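Local atomic coordinates of HAD superfamily hydrolase (Brucella suis biovar 1, PDB entry 6NQ4), a protein that probably acts as a phosphatase of the haloacid dehalogenase (HAD) superfamily, removing phosphate from a substrate that is not identified. Residues E27-L32 and A59-A64; D37-D42 and L242-G247; I71-N76 and D99-S104; D261-S266 and P296-H301. One frame throughout, in Å; residues are numbered along the deposited sequence. Where two conformers were deposited one is given.

How the contacts relate
Three of the four contacts are neighbouring-strand pairs of one parallel sheet, whose order is 100-103, 70-75, 38-41, 241-245, 261-265, 298-300. Contact 2 is the central pair; centre to centre, contact 3 lies about 10 Å from it and contact 4 about 9 Å, while contacts 3 and 4 are about 18 Å apart and do not touch. Contact 1 packs on the sheet, with Leu29 resting on Ile39, Leu242 and Ile244 of contact 2. Along the chain the segments of contacts 1 and 2 alternate, contact 1 closes before contact 3 opens inside contact 2, and contact 4 follows. The ends of the central strands carry the sodium and phosphate site, as expected of a HAD core.

Contact 1. Residues E27-L32 and A59-A64; sequences ERLDDL and AALQRA
Asp30 and Arg63 hold the two segments together with a side-on salt bridge. Arg63 NE donates to Asp30 OD2 at 2.8 Å, almost straight (171°) and onto the syn lone pair, while Arg63 NH2 reaches Asp30 OD1 at 2.9 Å. Two bonds to two oxygens keep the carboxylate and guanidinium nearly coplanar, their planes 20° apart. A bend at chi3 (-54°) turns the Arg63 guanidinium back over its own helix, where one face lies above Ala60 CA. Arg28 adds a second positive charge: the two guanidinium planes are nearly parallel, and Arg28 NH1 lies over one face of the Arg63 group, 3.7 Å from Arg63 NE. Asp30 OD2 sits above the centre of the Arg28 guanidinium, a purely electrostatic contact that should offset the like charges. Arg63 NH2 also pairs with the C-terminal carboxylate of Val304. The network thus ties the chain segment leading into strand 38-41, and the chain's end, to helix 55-66, the helix of the crossover from strand 38-41 to strand 70-75 in this Rossmann-like HAD core. Beneath the charges, a water bridges Ala60 O, at 2.8 Å from the water oxygen, to Asp30 OD1, the latter bond weak. Deeper still, Leu29 CD2 points at the helix, 4.2 Å from Ala60 CB and 4.4 Å from both Leu61 CD2 and Ala64 CB.

Contact 2. Residues D37-D42 and L242-G247; sequences DAIFCD and LGIGDG. With NA (sodium ion), chain H.
Asp42 and Asp246 meet around a sodium ion at the ends of two parallel strands, and the Asp42 side chain traces the contact. Its CB lies 3.2 Å from Ile244 O and 3.5 Å from Gly245 CA, a close approach to a residue that has no side chain. CG stands anti to the backbone N (chi1 -167°), carrying the carboxylate onward past the strand end. There OD2 binds the sodium at 2.4 Å, and Asp246 OD1 binds it at the same length; the ion bridges the two oxygens, which are 3.3 Å apart, and their carboxylate planes are turned 41° from each other. The same Asp42 OD2 takes a weak bond from Asp246 N. OD1 forms a salt bridge with Lys215. Two waters, Trp44 O and phosphate O1 complete the six sodium ligands.

Behind this site the strands are joined by a regular parallel ladder: Leu242 N to Ala38 O, Phe40 N to Leu242 O, Ile244 N to Phe40 O and Asp42 N to Ile244 O. On the face shared by Ile39, Cys41, Leu242 and Ile244, Ile39 CG2 packs on Ile244 CD1 at 3.6 Å, and Cys41 SG lies 4.1 Å from Ile244 CB. Phe40 projects from the other face against helix 218-232, beside Gly243.

Acidic residues after two adjacent central strands, sharing a cation that also binds a phosphate, are the hallmark of the HAD active site, where the metal is usually magnesium; sodium occupies it here.

Contact 3. Residues I71-N76 and D99-S104; sequences IILVTN and DRVVTS. With PO4 (phosphate ion), chain G.
Thr75 and Thr103 stand side by side on the same face of the sheet and point the same way, their methyls in contact at 3.6 Å between Thr75 CG2 and Thr103 CG2. With OG1 of Thr75 anti to the backbone N (chi1 173°), its methyl faces the neighbouring strand and its hydroxyl points to the bound phosphate. The hydroxyls therefore do separate work: Thr75 OG1 donates to phosphate O2 at 2.7 Å, whereas Thr103 OG1 bonds to Arg79 O and caps the start of helix 104-114 at Asp106 N. Leu73 and Val101 continue this face under helix 81-90, with Leu73 CB 4.2 Å from Val101 CG2.

The opposite face is mostly aliphatic near the strands, with Arg100 at its exposed end. Ile72 and Val102 approach at a slant, their CG2 methyls 3.8 Å apart, and Ile72 CD1 runs alongside the base of Arg100, whose guanidinium leads away.

Backbone bonds join the strands throughout. Val102 N meets Leu73 O at 2.8 Å, and Ser104 N closes onto Thr75 O. At the other end Asp99 OD2 accepts from Ile71 N at 2.9 Å, on its anti side and 27° out of plane, while Ile71 O takes Asp99 N and, weakly, Arg100 N; Arg65 pairs with Asp99 OD1. Beyond the strand, Asn76 N gives phosphate O4 a bond of 2.8 Å, and Lys215 NZ and Trp44 N also hold the ion.

Strands 70-75 and 100-103 form a beta-alpha-beta unit through helix 81-90, and a threonine at the end of the first, with a phosphate on its hydroxyl, matches the phosphate-binding motif II of HAD phosphatases.

Contact 4. Residues D261-S266 and P296-H301; sequences DVLYIS and PIASLH
Leu263 and Leu300 mark the tight side of this strand pair, the face they share with Ala298 and Ile265. The CD1 methyl of Leu263 is pressed 3.5 Å from Ala298 CB and lies against the Ala298-Ser299 peptide, and its CD2 reaches Leu300 CD1 at 4.1 Å. Leu263 CG is anti to the backbone N (chi1 170°), and with chi2 at 62° CD1 comes in over Ala298. Ile265 CD1 closes the row on Leu300 CB, and Ile244 of the next strand backs both Leu263 and Ile265.

The other face grades toward solvent. Tyr264 CB touches Pro296 CG at 3.8 Å, while its ring presents an edge to the exposed Ser299, whose OG is 3.7 Å from Tyr264 CD2; helix 248-258 covers part of the ring.

The start of the pair is also loose. There the side chain of Ile297, another exposed residue, crosses that of Asp261 at about a right angle, with Ile297 CG2 3.8 Å from Asp261 CG; Asp261 OD2 bonds to Tyr36 OH. A water accepts from Val262 N and, weakly, from Ile297 N.

Backbone bonds are sound from Tyr264 N onward: Tyr264 N to Ala298 O and Leu300 N to Tyr264 O are both 3.0 Å, and Ser266 N to Leu300 O is 2.9 Å, whereas Ala298 N to Val262 O, at the start, is weak.

The pair is the border of the parallel sheet of the Rossmann-like HAD core, with the short strand 298-300 as its outermost member.

Contact 1. Residues E27-L32 and A59-A64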
loop_
_atom_site.group_PDB
_atom_site.type_symbol
_atom_site.label_atom_id
_atom_site.label_comp_id
_atom_site.label_asym_id
_atom_site.label_seq_id
_atom_site.Cartn_x
_atom_site.Cartn_y
_atom_site.Cartn_z
ATOM N N GLU A 27 19.134 3.053 -17.453
ATOM C CA GLU A 27 18.232 2.659 -18.530
ATOM C C GLU A 27 17.237 1.582 -18.119
ATOM O O GLU A 27 16.118 1.551 -18.639
ATOM C CB GLU A 27 19.026 2.143 -19.728
ATOM N N ARG A 28 17.619 0.684 -17.213
ATOM C CA ARG A 28 16.729 -0.373 -16.764
ATOM C C ARG A 28 17.139 -0.768 -15.354
ATOM O O ARG A 28 18.190 -0.358 -14.860
ATOM C CB ARG A 28 16.734 -1.565 -17.729
ATOM C CG ARG A 28 18.098 -2.184 -17.993
ATOM C CD ARG A 28 18.005 -3.272 -19.080
ATOM N NE ARG A 28 19.206 -4.102 -19.104
ATOM C CZ ARG A 28 19.246 -5.373 -19.495
ATOM N NH1 ARG A 28 18.147 -5.993 -19.907
ATOM N NH2 ARG A 28 20.399 -6.029 -19.466
ATOM N N LEU A 29 16.288 -1.568 -14.704
ATOM C CA LEU A 29 16.565 -1.986 -13.331
ATOM C C LEU A 29 17.904 -2.711 -13.221
ATOM O O LEU A 29 18.608 -2.583 -12.206
ATOM C CB LEU A 29 15.419 -2.872 -12.840
ATOM C CG LEU A 29 15.578 -3.447 -11.436
ATOM C CD1 LEU A 29 15.679 -2.332 -10.393
ATOM C CD2 LEU A 29 14.426 -4.375 -11.117
ATOM N N ASP A 30 18.282 -3.459 -14.258
ATOM C CA ASP A 30 19.527 -4.220 -14.243
ATOM C C ASP A 30 20.753 -3.342 -14.040
ATOM O O ASP A 30 21.800 -3.847 -13.623
ATOM C CB ASP A 30 19.699 -4.958 -15.570
ATOM C CG ASP A 30 18.461 -5.714 -15.992
ATOM O OD1 ASP A 30 17.342 -5.159 -15.879
ATOM O OD2 ASP A 30 18.614 -6.862 -16.460
ATOM N N ASP A 31 20.662 -2.049 -14.344
ATOM C CA ASP A 31 21.810 -1.171 -14.153
ATOM C C ASP A 31 22.031 -0.792 -12.694
ATOM O O ASP A 31 23.036 -0.139 -12.384
ATOM C CB ASP A 31 21.637 0.080 -15.003
ATOM C CG ASP A 31 21.588 -0.235 -16.493
ATOM O OD1 ASP A 31 22.327 -1.141 -16.947
ATOM O OD2 ASP A 31 20.804 0.416 -17.207
ATOM N N LEU A 32 21.126 -1.196 -11.801
ATOM C CA LEU A 32 21.204 -0.870 -10.382
ATOM C C LEU A 32 21.405 -2.077 -9.484
ATOM O O LEU A 32 21.881 -1.912 -8.354
ATOM C CB LEU A 32 19.915 -0.165 -9.926
ATOM C CG LEU A 32 19.542 1.167 -10.587
ATOM C CD1 LEU A 32 18.220 1.686 -10.033
ATOM C CD2 LEU A 32 20.650 2.183 -10.360
ATOM N N ALA A 59 9.238 -8.744 -16.295
ATOM C CA ALA A 59 10.507 -9.258 -16.806
ATOM C C ALA A 59 11.694 -8.700 -16.024
ATOM O O ALA A 59 12.653 -9.430 -15.733
ATOM C CB ALA A 59 10.631 -8.945 -18.296
ATOM N N ALA A 60 11.644 -7.415 -15.667
ATOM C CA ALA A 60 12.721 -6.810 -14.888
ATOM C C ALA A 60 12.851 -7.465 -13.515
ATOM O O ALA A 60 13.965 -7.723 -13.041
ATOM C CB ALA A 60 12.459 -5.312 -14.743
ATOM N N LEU A 61 11.720 -7.738 -12.854
ATOM C CA LEU A 61 11.769 -8.409 -11.558
ATOM C C LEU A 61 12.285 -9.842 -11.690
ATOM O O LEU A 61 13.080 -10.296 -10.858
ATOM C CB LEU A 61 10.393 -8.344 -10.889
ATOM C CG LEU A 61 9.918 -6.924 -10.563
ATOM C CD1 LEU A 61 8.495 -6.971 -10.082
ATOM C CD2 LEU A 61 10.808 -6.222 -9.523
ATOM N N GLN A 62 11.834 -10.576 -12.714
ATOM C CA GLN A 62 12.359 -11.924 -12.938
ATOM C C GLN A 62 13.871 -11.912 -13.115
ATOM O O GLN A 62 14.576 -12.767 -12.561
ATOM C CB GLN A 62 11.693 -12.563 -14.162
ATOM C CG GLN A 62 10.226 -12.910 -13.975
ATOM C CD GLN A 62 9.596 -13.307 -15.298
ATOM O OE1 GLN A 62 9.873 -12.695 -16.332
ATOM N NE2 GLN A 62 8.767 -14.343 -15.280
ATOM N N ARG A 63 14.385 -10.966 -13.907
ATOM C CA ARG A 63 15.822 -10.922 -14.150
ATOM C C ARG A 63 16.585 -10.631 -12.866
ATOM O O ARG A 63 17.647 -11.217 -12.619
ATOM C CB ARG A 63 16.147 -9.882 -15.224
ATOM C CG ARG A 63 15.677 -10.255 -16.642
ATOM C CD ARG A 63 16.392 -9.443 -17.732
ATOM N NE ARG A 63 16.273 -8.005 -17.502
ATOM C CZ ARG A 63 15.195 -7.286 -17.810
ATOM N NH1 ARG A 63 14.146 -7.868 -18.378
ATOM N NH2 ARG A 63 15.167 -5.983 -17.551
ATOM N N ALA A 64 16.046 -9.747 -12.027
ATOM C CA ALA A 64 16.692 -9.469 -10.748
ATOM C C ALA A 64 16.734 -10.712 -9.864
ATOM O O ALA A 64 17.767 -11.007 -9.250
ATOM C CB ALA A 64 16.004 -8.299 -10.044
HETATM O O HOH W 1 16.353 -6.351 -13.558
#

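Contact 2. Residues D37-D42 and L242-G247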
loop_
_atom_site.group_PDB
_atom_site.type_symbol
_atom_site.label_atom_id
_atom_site.label_comp_id
_atom_site.label_asym_id
_atom_site.label_seq_id
_atom_site.Cartn_x
_atom_site.Cartn_y
_atom_site.Cartn_z
ATOM N N ASP A 37 20.917 -6.316 -2.498
ATOM C CA ASP A 37 20.543 -7.701 -2.244
ATOM C C ASP A 37 19.039 -7.905 -2.200
ATOM O O ASP A 37 18.577 -9.048 -2.291
ATOM C CB ASP A 37 21.158 -8.196 -0.931
ATOM C CG ASP A 37 22.679 -8.198 -0.963
ATOM O OD1 ASP A 37 23.261 -8.495 -2.027
ATOM O OD2 ASP A 37 23.297 -7.899 0.079
ATOM N N ALA A 38 18.264 -6.834 -2.078
ATOM C CA ALA A 38 16.823 -6.975 -2.024
ATOM C C ALA A 38 16.169 -5.722 -2.573
ATOM O O ALA A 38 16.775 -4.644 -2.613
ATOM C CB ALA A 38 16.333 -7.207 -0.602
ATOM N N ILE A 39 14.910 -5.884 -2.976
ATOM C CA ILE A 39 14.092 -4.805 -3.499
ATOM C C ILE A 39 12.756 -4.842 -2.777
ATOM O O ILE A 39 12.189 -5.922 -2.574
ATOM C CB ILE A 39 13.880 -5.007 -5.015
ATOM C CG1 ILE A 39 15.148 -4.634 -5.781
ATOM C CG2 ILE A 39 12.662 -4.218 -5.515
ATOM C CD1 ILE A 39 15.095 -5.020 -7.257
ATOM N N PHE A 40 12.263 -3.667 -2.367
ATOM C CA PHE A 40 10.879 -3.492 -1.918
ATOM C C PHE A 40 10.167 -2.763 -3.054
ATOM O O PHE A 40 10.422 -1.574 -3.283
ATOM C CB PHE A 40 10.795 -2.640 -0.644
ATOM C CG PHE A 40 11.381 -3.270 0.615
ATOM C CD1 PHE A 40 11.859 -4.573 0.645
ATOM C CD2 PHE A 40 11.450 -2.511 1.779
ATOM C CE1 PHE A 40 12.401 -5.109 1.832
ATOM C CE2 PHE A 40 11.976 -3.030 2.952
ATOM C CZ PHE A 40 12.453 -4.331 2.982
ATOM N N CYS A 41 9.293 -3.463 -3.778
ATOM C CA CYS A 41 8.695 -2.918 -4.995
ATOM C C CYS A 41 7.197 -2.692 -4.829
ATOM O O CYS A 41 6.467 -3.601 -4.435
ATOM C CB CYS A 41 8.973 -3.832 -6.195
ATOM S SG CYS A 41 8.488 -3.113 -7.798
ATOM N N ASP A 42 6.752 -1.500 -5.213
ATOM C CA ASP A 42 5.344 -1.132 -5.284
ATOM C C ASP A 42 4.595 -2.035 -6.272
ATOM O O ASP A 42 5.178 -2.587 -7.210
ATOM C CB ASP A 42 5.358 0.303 -5.828
ATOM C CG ASP A 42 4.066 1.012 -5.707
ATOM O OD1 ASP A 42 3.230 0.588 -4.893
ATOM O OD2 ASP A 42 3.916 2.029 -6.428
ATOM N N LEU A 242 16.748 -1.721 -2.102
ATOM C CA LEU A 242 16.237 -0.672 -2.976
ATOM C C LEU A 242 14.713 -0.625 -2.916
ATOM O O LEU A 242 14.050 -1.629 -3.196
ATOM C CB LEU A 242 16.673 -0.940 -4.416
ATOM C CG LEU A 242 16.228 0.091 -5.461
ATOM C CD1 LEU A 242 16.847 1.466 -5.187
ATOM C CD2 LEU A 242 16.557 -0.425 -6.857
ATOM N N GLY A 243 14.159 0.545 -2.598
ATOM C CA GLY A 243 12.716 0.758 -2.714
ATOM C C GLY A 243 12.365 1.273 -4.102
ATOM O O GLY A 243 13.075 2.102 -4.661
ATOM N N ILE A 244 11.269 0.761 -4.663
ATOM C CA ILE A 244 10.784 1.183 -5.980
ATOM C C ILE A 244 9.311 1.563 -5.867
ATOM O O ILE A 244 8.513 0.784 -5.343
ATOM C CB ILE A 244 10.931 0.054 -7.019
ATOM C CG1 ILE A 244 12.369 -0.468 -7.080
ATOM C CG2 ILE A 244 10.434 0.526 -8.398
ATOM C CD1 ILE A 244 12.556 -1.638 -8.007
ATOM N N GLY A 245 8.929 2.720 -6.403
ATOM C CA GLY A 245 7.507 3.053 -6.417
ATOM C C GLY A 245 7.227 4.329 -7.176
ATOM O O GLY A 245 8.144 5.067 -7.556
ATOM N N ASP A 246 5.933 4.572 -7.396
ATOM C CA ASP A 246 5.486 5.767 -8.105
ATOM C C ASP A 246 4.761 6.770 -7.218
ATOM O O ASP A 246 4.278 7.786 -7.722
ATOM C CB ASP A 246 4.682 5.439 -9.377
ATOM C CG ASP A 246 3.200 5.153 -9.110
ATOM O OD1 ASP A 246 2.853 4.647 -8.037
ATOM O OD2 ASP A 246 2.370 5.395 -10.007
ATOM N N GLY A 247 4.670 6.526 -5.905
ATOM C CA GLY A 247 4.055 7.471 -5.000
ATOM C C GLY A 247 5.091 8.249 -4.214
ATOM O O GLY A 247 5.891 7.668 -3.486
HETATM NA NA NA H . 1.684 2.941 -6.786
HETATM O O HOH W 2 2.180 4.297 -4.755
HETATM O O HOH W 3 -0.699 3.576 -7.003
#

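Contact 3. Residues I71-N76 and D99-S104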
loop_
_atom_site.group_PDB
_atom_site.type_symbol
_atom_site.label_atom_id
_atom_site.label_comp_id
_atom_site.label_asym_id
_atom_site.label_seq_id
_atom_site.Cartn_x
_atom_site.Cartn_y
_atom_site.Cartn_z
ATOM N N ILE A 71 12.959 -10.219 -3.923
ATOM C CA ILE A 71 11.922 -9.245 -4.274
ATOM C C ILE A 71 10.774 -9.364 -3.278
ATOM O O ILE A 71 10.094 -10.395 -3.219
ATOM C CB ILE A 71 11.373 -9.472 -5.692
ATOM C CG1 ILE A 71 12.478 -9.438 -6.750
ATOM C CG2 ILE A 71 10.292 -8.433 -6.013
ATOM C CD1 ILE A 71 13.277 -8.180 -6.791
ATOM N N ILE A 72 10.524 -8.295 -2.531
ATOM C CA ILE A 72 9.321 -8.182 -1.721
ATOM C C ILE A 72 8.429 -7.168 -2.409
ATOM O O ILE A 72 8.820 -6.008 -2.560
ATOM C CB ILE A 72 9.625 -7.714 -0.287
ATOM C CG1 ILE A 72 10.799 -8.482 0.329
ATOM C CG2 ILE A 72 8.350 -7.795 0.578
ATOM C CD1 ILE A 72 10.604 -9.978 0.514
ATOM N N LEU A 73 7.222 -7.577 -2.788
ATOM C CA LEU A 73 6.254 -6.601 -3.271
ATOM C C LEU A 73 5.573 -5.989 -2.053
ATOM O O LEU A 73 5.062 -6.715 -1.194
ATOM C CB LEU A 73 5.238 -7.262 -4.195
ATOM C CG LEU A 73 5.848 -7.924 -5.434
ATOM C CD1 LEU A 73 4.742 -8.503 -6.313
ATOM C CD2 LEU A 73 6.687 -6.920 -6.204
ATOM N N VAL A 74 5.620 -4.667 -1.933
ATOM C CA VAL A 74 5.128 -3.961 -0.758
ATOM C C VAL A 74 4.046 -3.007 -1.249
ATOM O O VAL A 74 4.334 -2.072 -2.012
ATOM C CB VAL A 74 6.261 -3.203 -0.046
ATOM C CG1 VAL A 74 5.736 -2.473 1.193
ATOM C CG2 VAL A 74 7.416 -4.164 0.329
ATOM N N THR A 75 2.805 -3.248 -0.843
ATOM C CA THR A 75 1.661 -2.548 -1.401
ATOM C C THR A 75 0.745 -2.051 -0.298
ATOM O O THR A 75 0.585 -2.698 0.734
ATOM C CB THR A 75 0.859 -3.487 -2.349
ATOM O OG1 THR A 75 -0.347 -2.843 -2.774
ATOM C CG2 THR A 75 0.487 -4.799 -1.670
ATOM N N ASN A 76 0.132 -0.900 -0.528
ATOM C CA ASN A 76 -0.854 -0.372 0.414
ATOM C C ASN A 76 -2.244 -1.017 0.305
ATOM O O ASN A 76 -3.177 -0.556 0.975
ATOM C CB ASN A 76 -0.946 1.156 0.320
ATOM C CG ASN A 76 0.058 1.838 1.232
ATOM O OD1 ASN A 76 0.695 1.175 2.065
ATOM N ND2 ASN A 76 0.190 3.149 1.121
ATOM N N ASP A 99 9.385 -12.871 -4.428
ATOM C CA ASP A 99 9.543 -13.829 -3.343
ATOM C C ASP A 99 8.392 -13.793 -2.354
ATOM O O ASP A 99 7.929 -14.854 -1.919
ATOM C CB ASP A 99 10.859 -13.569 -2.605
ATOM C CG ASP A 99 12.063 -13.922 -3.449
ATOM O OD1 ASP A 99 12.505 -15.089 -3.367
ATOM O OD2 ASP A 99 12.538 -13.049 -4.216
ATOM N N ARG A 100 7.900 -12.602 -2.017
ATOM C CA ARG A 100 6.837 -12.473 -1.031
ATOM C C ARG A 100 6.109 -11.161 -1.266
ATOM O O ARG A 100 6.670 -10.223 -1.847
ATOM C CB ARG A 100 7.375 -12.551 0.407
ATOM C CG ARG A 100 6.637 -13.612 1.211
ATOM C CD ARG A 100 7.072 -13.693 2.653
ATOM N NE ARG A 100 7.949 -14.825 2.905
ATOM C CZ ARG A 100 8.507 -15.054 4.085
ATOM N NH1 ARG A 100 9.300 -16.102 4.265
ATOM N NH2 ARG A 100 8.265 -14.216 5.085
ATOM N N VAL A 101 4.842 -11.123 -0.826
ATOM C CA VAL A 101 4.020 -9.914 -0.832
ATOM C C VAL A 101 3.759 -9.508 0.610
ATOM O O VAL A 101 3.404 -10.359 1.442
ATOM C CB VAL A 101 2.689 -10.157 -1.567
ATOM C CG1 VAL A 101 1.802 -8.910 -1.502
ATOM C CG2 VAL A 101 2.946 -10.530 -3.026
ATOM N N VAL A 102 3.961 -8.224 0.914
ATOM C CA VAL A 102 3.607 -7.637 2.202
ATOM C C VAL A 102 2.654 -6.487 1.939
ATOM O O VAL A 102 2.968 -5.591 1.153
ATOM C CB VAL A 102 4.857 -7.151 2.958
ATOM C CG1 VAL A 102 4.453 -6.379 4.205
ATOM C CG2 VAL A 102 5.759 -8.340 3.322
ATOM N N THR A 103 1.497 -6.509 2.584
ATOM C CA THR A 103 0.473 -5.504 2.331
ATOM C C THR A 103 0.215 -4.656 3.567
ATOM O O THR A 103 0.468 -5.062 4.709
ATOM C CB THR A 103 -0.855 -6.115 1.858
ATOM O OG1 THR A 103 -1.536 -6.697 2.989
ATOM C CG2 THR A 103 -0.651 -7.159 0.785
ATOM N N SER A 104 -0.366 -3.476 3.328
ATOM C CA SER A 104 -0.842 -2.661 4.439
ATOM C C SER A 104 -1.886 -3.416 5.257
ATOM O O SER A 104 -1.871 -3.362 6.489
ATOM C CB SER A 104 -1.390 -1.335 3.890
ATOM O OG SER A 104 -1.911 -0.529 4.931
HETATM P P PO4 G . 0.311 0.469 -3.993
HETATM O O1 PO4 G . 0.874 1.433 -5.036
HETATM O O2 PO4 G . 0.371 -0.960 -4.503
HETATM O O3 PO4 G . -1.154 0.948 -3.966
HETATM O O4 PO4 G . 0.948 0.700 -2.645
#

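Contact 4. Residues D261-S266 and P296-H301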
loop_
_atom_site.group_PDB
_atom_site.type_symbol
_atom_site.label_atom_id
_atom_site.label_comp_id
_atom_site.label_asym_id
_atom_site.label_seq_id
_atom_site.Cartn_x
_atom_site.Cartn_y
_atom_site.Cartn_z
ATOM N N ASP A 261 17.603 3.576 -0.148
ATOM C CA ASP A 261 17.652 4.188 -1.470
ATOM C C ASP A 261 16.334 3.937 -2.194
ATOM O O ASP A 261 15.661 2.921 -1.977
ATOM C CB ASP A 261 18.777 3.563 -2.295
ATOM C CG ASP A 261 20.177 3.902 -1.773
ATOM O OD1 ASP A 261 20.339 4.765 -0.869
ATOM O OD2 ASP A 261 21.137 3.289 -2.287
ATOM N N VAL A 262 15.967 4.858 -3.079
ATOM C CA VAL A 262 14.700 4.732 -3.772
ATOM C C VAL A 262 14.883 4.960 -5.259
ATOM O O VAL A 262 15.689 5.782 -5.710
ATOM C CB VAL A 262 13.544 5.560 -3.159
ATOM C CG1 VAL A 262 13.650 7.015 -3.534
ATOM C CG2 VAL A 262 12.183 4.988 -3.583
ATOM N N LEU A 263 14.151 4.159 -6.019
ATOM C CA LEU A 263 14.002 4.308 -7.457
ATOM C C LEU A 263 12.569 4.769 -7.708
ATOM O O LEU A 263 11.615 4.030 -7.429
ATOM C CB LEU A 263 14.269 2.983 -8.169
ATOM C CG LEU A 263 13.918 2.939 -9.656
ATOM C CD1 LEU A 263 14.740 3.948 -10.432
ATOM C CD2 LEU A 263 14.130 1.557 -10.223
ATOM N N TYR A 264 12.420 5.988 -8.224
ATOM C CA TYR A 264 11.114 6.584 -8.482
ATOM C C TYR A 264 10.686 6.269 -9.910
ATOM O O TYR A 264 11.459 6.454 -10.855
ATOM C CB TYR A 264 11.216 8.100 -8.282
ATOM C CG TYR A 264 9.965 8.927 -8.535
ATOM C CD1 TYR A 264 8.759 8.624 -7.914
ATOM C CD2 TYR A 264 10.013 10.051 -9.356
ATOM C CE1 TYR A 264 7.627 9.400 -8.129
ATOM C CE2 TYR A 264 8.896 10.826 -9.569
ATOM C CZ TYR A 264 7.708 10.506 -8.954
ATOM O OH TYR A 264 6.603 11.306 -9.177
ATOM N N ILE A 265 9.455 5.786 -10.063
ATOM C CA ILE A 265 8.889 5.485 -11.372
ATOM C C ILE A 265 8.163 6.748 -11.825
ATOM O O ILE A 265 7.000 6.982 -11.484
ATOM C CB ILE A 265 7.975 4.259 -11.322
ATOM C CG1 ILE A 265 8.747 3.060 -10.758
ATOM C CG2 ILE A 265 7.435 3.923 -12.726
ATOM C CD1 ILE A 265 10.031 2.735 -11.531
ATOM N N SER A 266 8.866 7.566 -12.610
ATOM C CA SER A 266 8.434 8.930 -12.882
ATOM C C SER A 266 7.263 9.008 -13.852
ATOM O O SER A 266 6.534 10.009 -13.833
ATOM C CB SER A 266 9.615 9.751 -13.404
ATOM O OG SER A 266 10.141 9.198 -14.599
ATOM N N PRO A 296 15.296 10.645 -4.781
ATOM C CA PRO A 296 15.531 9.314 -5.352
ATOM C C PRO A 296 16.923 9.204 -5.953
ATOM O O PRO A 296 17.366 10.085 -6.696
ATOM C CB PRO A 296 14.447 9.199 -6.431
ATOM C CG PRO A 296 13.395 10.168 -6.023
ATOM C CD PRO A 296 14.139 11.313 -5.400
ATOM N N ILE A 297 17.618 8.113 -5.618
ATOM C CA ILE A 297 18.897 7.846 -6.274
ATOM C C ILE A 297 18.699 7.737 -7.775
ATOM O O ILE A 297 19.578 8.121 -8.557
ATOM C CB ILE A 297 19.611 6.601 -5.699
ATOM C CG1 ILE A 297 18.773 5.336 -5.903
ATOM C CG2 ILE A 297 19.956 6.799 -4.234
ATOM C CD1 ILE A 297 19.552 4.163 -6.470
ATOM N N ALA A 298 17.542 7.242 -8.206
ATOM C CA ALA A 298 17.326 7.033 -9.623
ATOM C C ALA A 298 15.862 7.250 -9.971
ATOM O O ALA A 298 14.967 7.188 -9.119
ATOM C CB ALA A 298 17.806 5.647 -10.072
ATOM N N SER A 299 15.645 7.512 -11.250
ATOM C CA SER A 299 14.329 7.657 -11.843
ATOM C C SER A 299 14.294 6.785 -13.085
ATOM O O SER A 299 15.274 6.729 -13.833
ATOM C CB SER A 299 14.100 9.108 -12.274
ATOM O OG SER A 299 12.995 9.674 -11.596
ATOM N N LEU A 300 13.177 6.097 -13.291
ATOM C CA LEU A 300 12.899 5.383 -14.527
ATOM C C LEU A 300 11.475 5.717 -14.929
ATOM O O LEU A 300 10.585 5.782 -14.074
ATOM C CB LEU A 300 12.998 3.864 -14.349
ATOM C CG LEU A 300 14.338 3.164 -14.544
ATOM C CD1 LEU A 300 14.160 1.661 -14.338
ATOM C CD2 LEU A 300 14.897 3.472 -15.920
ATOM N N HIS A 301 11.260 5.928 -16.229
ATOM C CA HIS A 301 9.918 6.240 -16.706
ATOM C C HIS A 301 8.934 5.134 -16.337
ATOM O O HIS A 301 7.836 5.400 -15.839
ATOM C CB HIS A 301 9.950 6.427 -18.218
ATOM C CG HIS A 301 8.649 6.886 -18.787
ATOM N ND1 HIS A 301 8.132 8.139 -18.541
ATOM C CD2 HIS A 301 7.753 6.255 -19.582
ATOM C CE1 HIS A 301 6.974 8.263 -19.163
ATOM N NE2 HIS A 301 6.722 7.136 -19.804
HETATM O O HOH W 4 17.342 7.465 -2.587
#